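Local coordinates for Mll3558 protein (Mesorhizobium loti, PDB 3RD6) that is of unknown function but belongs to the AHA1 (activator of Hsp90 ATPase homolog 1-like) family, in the Bet v 1-like clan, at residues F10-T15 with G140-L145; V105-T108 with G113-L116. One frame throughout, in Å; residues are numbered along the deposited sequence.

Contact 1 (F10-T15 with G140-L145); sequences FTIERT and GLLEAL
Ile12 and Leu142 meet where the C-terminal helix 131-148 lies against strand 5-16, the outermost strand, within this chain, of the antiparallel sheet, in the helix-grip arrangement of the Bet v 1-like fold. Strand and helix run nearly the same way here, their N-to-C directions 10° apart, and their axes come no closer than 9.9 Å, so side chains must bridge the gap. The tight part is apolar. The two side chains cross at a slant, so that one methyl of each meets the other, CG2 of Ile12 and CD1 of Leu142 at 3.6 Å; a chi1 of -56° puts CG1 of Ile12 beside the backbone N and leaves CG2 anti to it, aimed at the helix. Both side chains are buried, a fitting place for branched aliphatic residues, and Ile12 also touches Arg139 on the same helix.

Toward solvent the contact loosens, and long, flexible charged residues take over. Arg14 is extended from CG to NE, reaching across the helix backbone with CD 4.0 Å from CB of Leu142. The carbonyl oxygen of Leu142, which is hydrogen-bonded to the hydroxyl of Tyr16, lies over one face of the guanidinium. Glu143 is exposed and bends at chi2, its carboxylate plane turned 84° from the guanidinium. The opposite charges are near, but at 4.3 Å from NH2 of Arg14 to OE1 of Glu143 they are beyond a salt bridge; NH2 lies nearer, at 3.5 Å, to the methylene CG of Glu143.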
# COMPACT_ATOMS: atom_id res chain seq x y z
N PHE A 10 2.54 -6.58 11.36
CA PHE A 10 2.09 -7.67 12.22
C PHE A 10 1.64 -8.80 11.32
O PHE A 10 1.32 -8.59 10.14
CB PHE A 10 0.96 -7.22 13.16
CG PHE A 10 -0.33 -6.88 12.48
CD1 PHE A 10 -1.17 -7.87 12.02
CD2 PHE A 10 -0.73 -5.56 12.34
CE1 PHE A 10 -2.40 -7.57 11.42
CE2 PHE A 10 -1.95 -5.25 11.75
CZ PHE A 10 -2.78 -6.26 11.29
N THR A 11 1.65 -10.01 11.87
CA THR A 11 1.25 -11.18 11.10
C THR A 11 0.31 -12.07 11.89
O THR A 11 0.44 -12.20 13.10
CB THR A 11 2.50 -11.95 10.65
OG1 THR A 11 3.47 -11.00 10.19
CG2 THR A 11 2.17 -12.89 9.50
N ILE A 12 -0.64 -12.68 11.20
CA ILE A 12 -1.62 -13.54 11.84
C ILE A 12 -1.78 -14.85 11.07
O ILE A 12 -2.19 -14.85 9.91
CB ILE A 12 -2.99 -12.83 11.91
CG1 ILE A 12 -2.83 -11.50 12.63
CG2 ILE A 12 -4.00 -13.71 12.61
CD1 ILE A 12 -4.06 -10.61 12.56
N GLU A 13 -1.43 -15.96 11.70
CA GLU A 13 -1.57 -17.26 11.06
C GLU A 13 -2.85 -17.90 11.58
O GLU A 13 -3.18 -17.77 12.76
CB GLU A 13 -0.39 -18.18 11.37
CG GLU A 13 0.91 -17.76 10.71
CD GLU A 13 1.98 -17.38 11.72
OE1 GLU A 13 1.73 -16.47 12.55
OE2 GLU A 13 3.08 -17.98 11.68
N ARG A 14 -3.57 -18.56 10.69
CA ARG A 14 -4.81 -19.21 11.06
C ARG A 14 -5.15 -20.23 10.00
O ARG A 14 -5.33 -19.88 8.83
CB ARG A 14 -5.94 -18.18 11.18
CG ARG A 14 -7.16 -18.73 11.87
CD ARG A 14 -8.24 -17.68 12.05
NE ARG A 14 -9.09 -17.98 13.20
CZ ARG A 14 -9.76 -19.12 13.38
NH1 ARG A 14 -9.66 -20.09 12.47
NH2 ARG A 14 -10.51 -19.28 14.46
N THR A 15 -5.25 -21.49 10.40
CA THR A 15 -5.56 -22.56 9.47
C THR A 15 -7.04 -22.85 9.40
O THR A 15 -7.78 -22.65 10.37
CB THR A 15 -4.81 -23.83 9.83
OG1 THR A 15 -3.42 -23.54 9.97
CG2 THR A 15 -5.02 -24.89 8.75
N GLY A 140 -10.14 -10.84 14.62
CA GLY A 140 -11.54 -11.15 14.84
C GLY A 140 -12.25 -11.46 13.54
O GLY A 140 -13.06 -12.39 13.46
N LEU A 141 -11.95 -10.67 12.51
CA LEU A 141 -12.54 -10.86 11.20
C LEU A 141 -12.13 -12.21 10.61
O LEU A 141 -12.90 -12.85 9.92
CB LEU A 141 -12.13 -9.71 10.27
CG LEU A 141 -12.81 -8.37 10.58
CD1 LEU A 141 -11.99 -7.24 10.00
CD2 LEU A 141 -14.23 -8.35 10.03
N LEU A 142 -10.91 -12.63 10.90
CA LEU A 142 -10.41 -13.91 10.39
C LEU A 142 -11.08 -15.04 11.15
O LEU A 142 -11.36 -16.10 10.59
CB LEU A 142 -8.89 -14.03 10.57
CG LEU A 142 -8.00 -13.24 9.61
CD1 LEU A 142 -6.56 -13.44 10.03
CD2 LEU A 142 -8.23 -13.70 8.17
N GLU A 143 -11.34 -14.80 12.43
CA GLU A 143 -12.01 -15.78 13.27
C GLU A 143 -13.44 -15.88 12.71
O GLU A 143 -13.98 -16.98 12.56
CB GLU A 143 -12.02 -15.31 14.73
CG GLU A 143 -12.02 -16.43 15.77
CD GLU A 143 -13.42 -16.85 16.20
OE1 GLU A 143 -13.53 -17.75 17.06
OE2 GLU A 143 -14.40 -16.28 15.68
N ALA A 144 -14.02 -14.72 12.38
CA ALA A 144 -15.37 -14.66 11.80
C ALA A 144 -15.41 -15.39 10.47
O ALA A 144 -16.38 -16.08 10.17
CB ALA A 144 -15.78 -13.22 11.61
N LEU A 145 -14.36 -15.23 9.66
CA LEU A 145 -14.27 -15.91 8.37
C LEU A 145 -14.41 -17.41 8.61
O LEU A 145 -15.14 -18.10 7.89
CB LEU A 145 -12.92 -15.63 7.70
CG LEU A 145 -12.56 -16.48 6.47
CD1 LEU A 145 -13.59 -16.31 5.37
CD2 LEU A 145 -11.19 -16.08 5.98

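Contact 2 (V105-T108 with G113-L116)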
# COMPACT_ATOMS: atom_id res chain seq x y z
N VAL A 105 -2.19 -11.24 1.73
CA VAL A 105 -2.88 -12.44 2.19
C VAL A 105 -2.30 -13.61 1.41
O VAL A 105 -2.38 -13.67 0.18
CB VAL A 105 -4.38 -12.36 1.91
CG1 VAL A 105 -5.08 -13.62 2.43
CG2 VAL A 105 -4.94 -11.11 2.50
N GLU A 106 -1.69 -14.55 2.13
CA GLU A 106 -1.12 -15.73 1.49
C GLU A 106 -1.92 -16.96 1.89
O GLU A 106 -2.35 -17.09 3.05
CB GLU A 106 0.34 -15.89 1.92
CG GLU A 106 1.15 -14.62 1.81
CD GLU A 106 2.63 -14.86 1.99
OE1 GLU A 106 3.14 -15.81 1.36
OE2 GLU A 106 3.28 -14.11 2.75
N LEU A 107 -2.13 -17.85 0.93
CA LEU A 107 -2.86 -19.09 1.16
C LEU A 107 -2.06 -20.24 0.59
O LEU A 107 -2.08 -20.48 -0.62
CB LEU A 107 -4.22 -19.03 0.48
CG LEU A 107 -5.08 -17.85 0.92
CD1 LEU A 107 -6.37 -17.85 0.12
CD2 LEU A 107 -5.35 -17.94 2.41
N THR A 108 -1.34 -20.94 1.47
CA THR A 108 -0.53 -22.08 1.05
C THR A 108 -1.22 -23.38 1.42
O THR A 108 -1.85 -23.48 2.47
CB THR A 108 0.85 -22.04 1.71
OG1 THR A 108 0.73 -21.65 3.08
CG2 THR A 108 1.75 -21.04 0.98
N GLY A 113 -5.90 -28.95 4.24
CA GLY A 113 -6.50 -27.70 4.69
C GLY A 113 -5.85 -26.50 4.04
O GLY A 113 -5.18 -26.63 3.01
N THR A 114 -6.04 -25.32 4.63
CA THR A 114 -5.46 -24.11 4.07
C THR A 114 -4.70 -23.26 5.10
O THR A 114 -5.21 -22.98 6.19
CB THR A 114 -6.56 -23.25 3.43
OG1 THR A 114 -5.96 -22.11 2.80
CG2 THR A 114 -7.54 -22.79 4.47
N ARG A 115 -3.48 -22.86 4.74
CA ARG A 115 -2.66 -22.04 5.63
C ARG A 115 -2.80 -20.58 5.22
O ARG A 115 -2.45 -20.20 4.10
CB ARG A 115 -1.19 -22.47 5.53
CG ARG A 115 -0.27 -21.80 6.55
CD ARG A 115 -0.61 -22.22 7.96
NE ARG A 115 0.19 -21.52 8.96
CZ ARG A 115 1.52 -21.51 8.98
NH1 ARG A 115 2.22 -22.16 8.06
NH2 ARG A 115 2.16 -20.84 9.93
N LEU A 116 -3.32 -19.76 6.12
CA LEU A 116 -3.52 -18.35 5.82
C LEU A 116 -2.68 -17.44 6.68
O LEU A 116 -2.90 -17.32 7.88
CB LEU A 116 -5.00 -17.96 5.98
CG LEU A 116 -5.37 -16.48 5.81
CD1 LEU A 116 -6.76 -16.37 5.24
CD2 LEU A 116 -5.29 -15.77 7.14
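The carbonyl oxygen of Arg115 is gripped from two directions by the opposite strand of a beta hairpin. Thr108 N donates to it at 2.9 Å, approaching in the carbonyl plane, and the CA-H of Leu107 adds a weaker contact, with CA 3.2 Å from Arg115 O. Arg115 N returns a hydrogen bond to Thr108 O at 2.9 Å, straighter at N-H...O 159°, which makes Thr108 and Arg115 an antiparallel hydrogen-bonded pair. Next along, Leu107 and Leu116 form a non-hydrogen-bonded pair; here CA of Leu116 lies 3.3 Å from Glu106 O, in a CA-H...O contact.

Side chains divide between the two faces. Leu107 and Leu116 lie side by side on the buried face, CD2 of Leu107 3.5 Å from CD1 of Leu116, as suits leucines beneath a helix. Thr108 and Arg115 run together on the other face, where a beta-branched hydroxyl residue and a long charged one tolerate solvent. A chi1 of 42° sets OG1 of Thr108 between its own backbone N and carbonyl carbon, turned to the aliphatic CB and CG of Arg115, whose chain then bends at chi2 and carries the guanidinium away.

Helix 20-28 packs on the leucine face, with Val23 against Leu107 and Phe27 against Leu116. In the sheet, strand 113-125 sits between strands 96-110 and 5-16, while strand 84-93 borders the far side of 96-110.

How the contacts relate
Strand 113-125 joins the two contacts: it pairs with 96-110 in contact 2 and, along its other edge, with strand 5-16 of contact 1. The centres lie 11 Å apart. The probable hydrogen bond from Arg14 N to Leu116 O, 3.1 Å, links them directly, and a weak, long ion pair joins Glu13 OE2 to Arg115 NH2 at 3.5 Å on the sheet face turned away from helix 131-148. Along the chain, contact 2 is nested within the loop closed by contact 1. Helix 20-28 reaches both: its Ala26 and Phe27 touch Leu145, and it also packs on the leucine face of contact 2. Strand 113-125 leads in the chain into helix 131-148, which carries 140-145.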